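Local coordinates for protein cysteine protease-like VirA (Shigella flexneri, PDB 3EB8) that acts as a secreted virulence effector required for Shigella entry into epithelial cells and spread within and between them, though probably not as a protease, at residues V99-E111 / N264-G276. Sequence-based numbering, arbitrary orientation.
Sequences VSGNFKTHKPAPE and NFMPEQRVINNCG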
ATOM      1  N   VAL A  99      15.023  15.487   2.764  1.00 63.77           N
ATOM      2  CA  VAL A  99      15.635  15.788   4.059  1.00 64.62           C
ATOM      3  C   VAL A  99      16.976  15.152   4.047  1.00 65.21           C
ATOM      4  O   VAL A  99      17.192  14.180   3.334  1.00 64.17           O
ATOM      5  CB  VAL A  99      14.937  15.115   5.265  1.00 74.17           C
ATOM      6  CG1 VAL A  99      13.980  16.055   5.946  1.00 79.84           C
ATOM      7  CG2 VAL A  99      14.295  13.777   4.875  1.00 60.87           C
ATOM      8  N   SER A 100      17.871  15.668   4.870  1.00 67.01           N
ATOM      9  CA  SER A 100      19.158  15.037   5.036  1.00 69.87           C
ATOM     10  C   SER A 100      19.027  14.108   6.224  1.00 66.43           C
ATOM     11  O   SER A 100      18.449  14.463   7.249  1.00 66.36           O
ATOM     12  CB  SER A 100      20.262  16.070   5.225  1.00 70.65           C
ATOM     13  OG  SER A 100      19.779  17.186   5.934  1.00 71.76           O
ATOM     14  N   GLY A 101      19.513  12.888   6.051  1.00 65.45           N
ATOM     15  CA  GLY A 101      19.411  11.891   7.087  1.00 64.22           C
ATOM     16  C   GLY A 101      20.459  12.144   8.135  1.00 65.95           C
ATOM     17  O   GLY A 101      21.355  12.955   7.946  1.00 68.15           O
ATOM     18  N   ASN A 102      20.320  11.463   9.261  1.00 65.12           N
ATOM     19  CA  ASN A 102      21.408  11.331  10.214  1.00 66.77           C
ATOM     20  C   ASN A 102      21.291   9.964  10.864  1.00 64.87           C
ATOM     21  O   ASN A 102      20.265   9.293  10.729  1.00 62.82           O
ATOM     22  CB  ASN A 102      21.375  12.438  11.260  1.00 73.72           C
ATOM     23  CG  ASN A 102      20.235  12.279  12.230  1.00 78.87           C
ATOM     24  OD1 ASN A 102      19.090  12.593  11.915  1.00 80.34           O
ATOM     25  ND2 ASN A 102      20.538  11.787  13.420  1.00 86.09           N
ATOM     26  N   PHE A 103      22.349   9.539  11.541  1.00 65.90           N
ATOM     27  CA  PHE A 103      22.385   8.192  12.100  1.00 69.19           C
ATOM     28  C   PHE A 103      22.229   8.241  13.606  1.00 64.77           C
ATOM     29  O   PHE A 103      22.551   7.287  14.307  1.00 79.03           O
ATOM     30  CB  PHE A 103      23.678   7.480  11.715  1.00 67.84           C
ATOM     31  CG  PHE A 103      23.830   7.258  10.237  1.00 67.97           C
ATOM     32  CD1 PHE A 103      24.909   7.798   9.551  1.00 67.40           C
ATOM     33  CD2 PHE A 103      22.892   6.515   9.528  1.00 64.78           C
ATOM     34  CE1 PHE A 103      25.059   7.588   8.186  1.00 67.38           C
ATOM     35  CE2 PHE A 103      23.037   6.299   8.163  1.00 74.06           C
ATOM     36  CZ  PHE A 103      24.121   6.845   7.491  1.00 66.37           C
ATOM     37  N   LYS A 104      21.708   9.362  14.085  1.00 65.52           N
ATOM     38  CA  LYS A 104      21.446   9.548  15.503  1.00 76.97           C
ATOM     39  C   LYS A 104      19.944   9.657  15.807  1.00 73.61           C
ATOM     40  O   LYS A 104      19.560  10.240  16.821  1.00 74.38           O
ATOM     41  CB  LYS A 104      22.206  10.779  16.019  1.00 68.64           C
ATOM     42  CG  LYS A 104      23.738  10.666  15.863  1.00 71.85           C
ATOM     43  CD  LYS A 104      24.461  11.958  16.232  1.00 73.48           C
ATOM     44  CE  LYS A 104      25.950  11.871  15.904  1.00 81.05           C
ATOM     45  NZ  LYS A 104      26.760  12.938  16.578  1.00 79.41           N
ATOM     46  N   THR A 105      19.110   9.094  14.926  1.00 74.11           N
ATOM     47  CA  THR A 105      17.661   9.045  15.122  1.00 61.09           C
ATOM     48  C   THR A 105      17.157   7.603  15.128  1.00 66.98           C
ATOM     49  O   THR A 105      17.801   6.698  14.595  1.00 77.13           O
ATOM     50  CB  THR A 105      16.903   9.832  14.046  1.00 60.86           C
ATOM     51  OG1 THR A 105      17.491  11.128  13.903  1.00 89.21           O
ATOM     52  CG2 THR A 105      15.449  10.020  14.450  1.00 66.59           C
ATOM     53  N   HIS A 106      15.995   7.396  15.733  1.00 62.06           N
ATOM     54  CA  HIS A 106      15.446   6.067  15.920  1.00 62.77           C
ATOM     55  C   HIS A 106      14.267   5.828  14.979  1.00 62.63           C
ATOM     56  O   HIS A 106      13.691   4.747  14.968  1.00 60.29           O
ATOM     57  CB  HIS A 106      14.991   5.905  17.374  1.00 79.65           C
ATOM     58  CG  HIS A 106      13.906   6.859  17.775  1.00 96.74           C
ATOM     59  ND1 HIS A 106      14.165   8.127  18.248  1.00107.12           N
ATOM     60  CD2 HIS A 106      12.557   6.734  17.760  1.00 97.18           C
ATOM     61  CE1 HIS A 106      13.025   8.740  18.515  1.00105.06           C
ATOM     62  NE2 HIS A 106      12.034   7.915  18.228  1.00 99.21           N
ATOM     63  N   LYS A 107      13.908   6.841  14.196  1.00 62.94           N
ATOM     64  CA  LYS A 107      12.742   6.747  13.311  1.00 68.07           C
ATOM     65  C   LYS A 107      12.934   7.576  12.031  1.00 66.37           C
ATOM     66  O   LYS A 107      13.721   8.535  12.017  1.00 58.50           O
ATOM     67  CB  LYS A 107      11.483   7.218  14.054  1.00 54.54           C
ATOM     68  CG  LYS A 107      11.522   8.704  14.473  1.00 64.93           C
ATOM     69  CD  LYS A 107      10.261   9.123  15.224  1.00 79.63           C
ATOM     70  CE  LYS A 107      10.359  10.556  15.732  1.00 93.74           C
ATOM     71  NZ  LYS A 107      11.454  10.753  16.735  1.00 90.34           N
ATOM     72  N   PRO A 108      12.205   7.226  10.959  1.00 59.82           N
ATOM     73  CA  PRO A 108      12.306   8.007   9.723  1.00 54.29           C
ATOM     74  C   PRO A 108      11.816   9.416   9.963  1.00 57.26           C
ATOM     75  O   PRO A 108      10.906   9.596  10.784  1.00 65.53           O
ATOM     76  CB  PRO A 108      11.343   7.299   8.771  1.00 61.94           C
ATOM     77  CG  PRO A 108      11.150   5.909   9.334  1.00 51.99           C
ATOM     78  CD  PRO A 108      11.338   6.043  10.821  1.00 59.57           C
ATOM     79  N   ALA A 109      12.394  10.396   9.269  1.00 56.47           N
ATOM     80  CA  ALA A 109      11.856  11.756   9.298  1.00 57.59           C
ATOM     81  C   ALA A 109      10.479  11.806   8.642  1.00 56.67           C
ATOM     82  O   ALA A 109      10.145  10.963   7.818  1.00 62.39           O
ATOM     83  CB  ALA A 109      12.799  12.714   8.600  1.00 59.11           C
ATOM     84  N   PRO A 110       9.675  12.809   8.998  1.00 57.48           N
ATOM     85  CA  PRO A 110       8.355  12.996   8.381  1.00 56.93           C
ATOM     86  C   PRO A 110       8.396  13.011   6.848  1.00 56.53           C
ATOM     87  O   PRO A 110       7.501  12.459   6.212  1.00 55.46           O
ATOM     88  CB  PRO A 110       7.916  14.366   8.902  1.00 58.54           C
ATOM     89  CG  PRO A 110       8.686  14.572  10.162  1.00 59.59           C
ATOM     90  CD  PRO A 110      10.001  13.865   9.967  1.00 59.23           C
ATOM     91  N   GLU A 111       9.412  13.637   6.259  1.00 57.55           N
ATOM     92  CA  GLU A 111       9.499  13.683   4.802  1.00 57.36           C
ATOM     93  C   GLU A 111       9.676  12.287   4.206  1.00 55.89           C
ATOM     94  O   GLU A 111       9.127  11.984   3.148  1.00 57.92           O
ATOM     95  CB  GLU A 111      10.623  14.602   4.329  1.00 59.00           C
ATOM     96  CG  GLU A 111      10.478  16.054   4.752  1.00 60.78           C
ATOM     97  CD  GLU A 111      10.954  16.306   6.181  1.00 61.75           C
ATOM     98  OE1 GLU A 111      11.217  15.327   6.918  1.00 62.43           O
ATOM     99  OE2 GLU A 111      11.069  17.489   6.570  1.00 69.59           O
ATOM    100  N   ASN A 264      27.055  -0.917   9.670  1.00 51.76           N
ATOM    101  CA  ASN A 264      28.054   0.008   9.147  1.00 51.52           C
ATOM    102  C   ASN A 264      27.878   1.431   9.696  1.00 50.73           C
ATOM    103  O   ASN A 264      28.840   2.078  10.089  1.00 53.47           O
ATOM    104  CB  ASN A 264      27.963   0.023   7.618  1.00 60.45           C
ATOM    105  CG  ASN A 264      29.310   0.011   6.948  1.00 66.08           C
ATOM    106  OD1 ASN A 264      30.298  -0.417   7.537  1.00 74.71           O
ATOM    107  ND2 ASN A 264      29.359   0.474   5.699  1.00 68.45           N
ATOM    108  N   PHE A 265      26.635   1.902   9.747  1.00 48.67           N
ATOM    109  CA  PHE A 265      26.360   3.312  10.004  1.00 53.17           C
ATOM    110  C   PHE A 265      25.812   3.615  11.394  1.00 61.74           C
ATOM    111  O   PHE A 265      26.123   4.660  11.961  1.00 76.56           O
ATOM    112  CB  PHE A 265      25.428   3.889   8.926  1.00 54.93           C
ATOM    113  CG  PHE A 265      25.951   3.716   7.518  1.00 52.44           C
ATOM    114  CD1 PHE A 265      25.200   3.056   6.565  1.00 61.09           C
ATOM    115  CD2 PHE A 265      27.206   4.191   7.164  1.00 62.27           C
ATOM    116  CE1 PHE A 265      25.683   2.881   5.275  1.00 60.74           C
ATOM    117  CE2 PHE A 265      27.704   4.021   5.871  1.00 49.31           C
ATOM    118  CZ  PHE A 265      26.940   3.363   4.931  1.00 54.37           C
ATOM    119  N   MET A 266      25.005   2.723  11.952  1.00 52.21           N
ATOM    120  CA  MET A 266      24.431   2.993  13.271  1.00 47.44           C
ATOM    121  C   MET A 266      24.250   1.737  14.124  1.00 49.01           C
ATOM    122  O   MET A 266      23.120   1.370  14.460  1.00 49.05           O
ATOM    123  CB  MET A 266      23.112   3.743  13.127  1.00 47.31           C
ATOM    124  CG  MET A 266      22.191   3.197  12.054  1.00 48.77           C
ATOM    125  SD  MET A 266      20.994   4.411  11.424  1.00 63.64           S
ATOM    126  CE  MET A 266      20.213   4.995  12.925  1.00 46.39           C
ATOM    127  N   PRO A 267      25.371   1.081  14.478  1.00 48.02           N
ATOM    128  CA  PRO A 267      25.400  -0.143  15.282  1.00 56.79           C
ATOM    129  C   PRO A 267      24.789   0.105  16.661  1.00 61.83           C
ATOM    130  O   PRO A 267      24.097  -0.756  17.192  1.00 73.15           O
ATOM    131  CB  PRO A 267      26.904  -0.443  15.442  1.00 54.75           C
ATOM    132  CG  PRO A 267      27.620   0.448  14.517  1.00 50.38           C
ATOM    133  CD  PRO A 267      26.719   1.603  14.194  1.00 52.98           C
ATOM    134  N   GLU A 268      25.053   1.278  17.225  1.00 59.96           N
ATOM    135  CA  GLU A 268      24.637   1.607  18.588  1.00 76.86           C
ATOM    136  C   GLU A 268      23.204   2.128  18.620  1.00 83.26           C
ATOM    137  O   GLU A 268      22.473   1.895  19.581  1.00 84.00           O
ATOM    138  CB  GLU A 268      25.602   2.629  19.216  1.00 72.62           C
ATOM    139  CG  GLU A 268      25.388   4.093  18.778  1.00 88.51           C
ATOM    140  CD  GLU A 268      25.517   4.312  17.276  1.00 95.77           C
ATOM    141  OE1 GLU A 268      26.214   3.525  16.613  1.00 91.59           O
ATOM    142  OE2 GLU A 268      24.919   5.277  16.755  1.00100.69           O
ATOM    143  N   GLN A 269      22.804   2.812  17.550  1.00 78.91           N
ATOM    144  CA  GLN A 269      21.489   3.448  17.478  1.00 76.50           C
ATOM    145  C   GLN A 269      20.336   2.450  17.468  1.00 70.82           C
ATOM    146  O   GLN A 269      20.430   1.375  16.889  1.00 79.64           O
ATOM    147  CB  GLN A 269      21.404   4.375  16.268  1.00 84.66           C
ATOM    148  CG  GLN A 269      20.189   5.273  16.283  1.00 84.29           C
ATOM    149  CD  GLN A 269      20.209   6.261  17.434  1.00 82.90           C
ATOM    150  OE1 GLN A 269      19.190   6.476  18.093  1.00 75.38           O
ATOM    151  NE2 GLN A 269      21.372   6.865  17.685  1.00 73.25           N
ATOM    152  N   ARG A 270      19.234   2.850  18.087  1.00 83.17           N
ATOM    153  CA  ARG A 270      18.111   1.968  18.414  1.00 77.04           C
ATOM    154  C   ARG A 270      17.182   1.560  17.263  1.00 75.57           C
ATOM    155  O   ARG A 270      16.838   0.386  17.132  1.00 80.96           O
ATOM    156  CB  ARG A 270      17.290   2.617  19.529  1.00 87.07           C
ATOM    157  CG  ARG A 270      15.971   1.946  19.833  1.00 91.70           C
ATOM    158  CD  ARG A 270      15.176   2.779  20.831  1.00106.61           C
ATOM    159  NE  ARG A 270      13.731   2.629  20.653  1.00125.50           N
ATOM    160  CZ  ARG A 270      12.952   3.535  20.070  1.00135.71           C
ATOM    161  NH1 ARG A 270      13.478   4.664  19.612  1.00136.37           N
ATOM    162  NH2 ARG A 270      11.648   3.319  19.949  1.00141.65           N
ATOM    163  N   VAL A 271      16.752   2.532  16.463  1.00 65.29           N
ATOM    164  CA  VAL A 271      15.879   2.298  15.285  1.00 65.47           C
ATOM    165  C   VAL A 271      14.591   1.469  15.461  1.00 63.59           C
ATOM    166  O   VAL A 271      14.618   0.240  15.596  1.00 62.50           O
ATOM    167  CB  VAL A 271      16.646   1.754  14.056  1.00 64.02           C
ATOM    168  CG1 VAL A 271      15.759   1.840  12.819  1.00 45.61           C
ATOM    169  CG2 VAL A 271      17.923   2.533  13.857  1.00 45.97           C
ATOM    170  N   ILE A 272      13.457   2.156  15.406  1.00 54.81           N
ATOM    171  CA  ILE A 272      12.160   1.495  15.452  1.00 63.14           C
ATOM    172  C   ILE A 272      12.050   0.541  14.278  1.00 65.61           C
ATOM    173  O   ILE A 272      12.591   0.802  13.216  1.00 66.68           O
ATOM    174  CB  ILE A 272      10.992   2.505  15.374  1.00 74.56           C
ATOM    175  CG1 ILE A 272      10.931   3.147  13.987  1.00 70.72           C
ATOM    176  CG2 ILE A 272      11.121   3.584  16.458  1.00 73.77           C
ATOM    177  CD1 ILE A 272       9.661   3.929  13.749  1.00 68.55           C
ATOM    178  N   ASN A 273      11.336  -0.562  14.471  1.00 70.59           N
ATOM    179  CA  ASN A 273      11.192  -1.563  13.423  1.00 72.68           C
ATOM    180  C   ASN A 273      10.296  -1.138  12.253  1.00 71.51           C
ATOM    181  O   ASN A 273      10.661  -1.312  11.083  1.00 64.08           O
ATOM    182  CB  ASN A 273      10.642  -2.866  13.997  1.00 80.18           C
ATOM    183  CG  ASN A 273      10.267  -3.857  12.909  1.00 91.88           C
ATOM    184  OD1 ASN A 273       9.110  -3.925  12.479  1.00 93.81           O
ATOM    185  ND2 ASN A 273      11.253  -4.613  12.438  1.00 95.73           N
ATOM    186  N   ASN A 274       9.113  -0.611  12.585  1.00 70.33           N
ATOM    187  CA  ASN A 274       8.058  -0.347  11.608  1.00 73.44           C
ATOM    188  C   ASN A 274       7.236   0.892  11.949  1.00 80.52           C
ATOM    189  O   ASN A 274       7.103   1.239  13.123  1.00 83.05           O
ATOM    190  CB  ASN A 274       7.138  -1.566  11.492  1.00 79.88           C
ATOM    191  CG  ASN A 274       5.746  -1.209  10.980  1.00100.67           C
ATOM    192  OD1 ASN A 274       4.789  -1.178  11.752  1.00114.67           O
ATOM    193  ND2 ASN A 274       5.627  -0.936   9.677  1.00 90.57           N
ATOM    194  N   CYS A 275       6.685   1.549  10.923  1.00 44.16           N
ATOM    195  CA  CYS A 275       5.860   2.751  11.108  1.00 55.43           C
ATOM    196  C   CYS A 275       4.355   2.537  10.826  1.00 63.32           C
ATOM    197  O   CYS A 275       3.610   3.501  10.706  1.00 76.52           O
ATOM    198  CB  CYS A 275       6.400   3.928  10.268  1.00 55.86           C
ATOM    199  SG  CYS A 275       8.208   3.925  10.012  1.00 92.53           S
ATOM    200  N   GLY A 276       3.915   1.281  10.722  1.00 79.93           N
ATOM    201  CA  GLY A 276       2.498   0.963  10.574  1.00 67.53           C
ATOM    202  C   GLY A 276       2.000   0.803   9.145  1.00 69.84           C
ATOM    203  O   GLY A 276       2.795   0.804   8.202  1.00 81.74           O
TER
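The F103 ring takes a methylene over one face and a thioether at its edge. F265 CB sits almost above the ring centre, 3.5 Å from the F103 centroid, in a CH-pi contact. The ring of F265 itself is slid aside: its plane lies within 9° of that of F103, but the two rings barely overlap. At the edge, M266 SD comes to 3.4 Å from F103 CD2, a Met-aromatic contact made close to the ring plane. The second flat group, the H106 imidazole, carries K107 CG, offset toward the rim, over one face, while I272 CG2 meets its edge in plane, 3.7 Å from H106 CD2.

How two largely irregular segments can be joined by a single hydrogen bond and apolar packing is well illustrated here. I272 N donates to H106 O over 2.6 Å in a nearly straight bond (170° at the hydrogen) lying in the carbonyl plane, and V271 CA adds a C-H...O contact to the same oxygen at 3.3 Å. Two carbons press on the neighbouring carbonyl: the bend at the end of the M266 chain (chi3 -53°) brings CE to 3.4 Å from T105 O, and Q269 CG packs against the same oxygen. Farther along, P108 CG rests 3.6 Å from C275 SG.

The segment 264-276 leads from helix 245-265 into strand 274-283, largely within the tubulin-binding region, and R262 of that helix hydrogen-bonds Q269 O. Facing it, 99-111 follows strand 94-97 and leads into helix 110-118. Both segments lean on the mixed sheet: M266 touches I311 and V316, and P108 packs on V316 and I318 of strand 315-327.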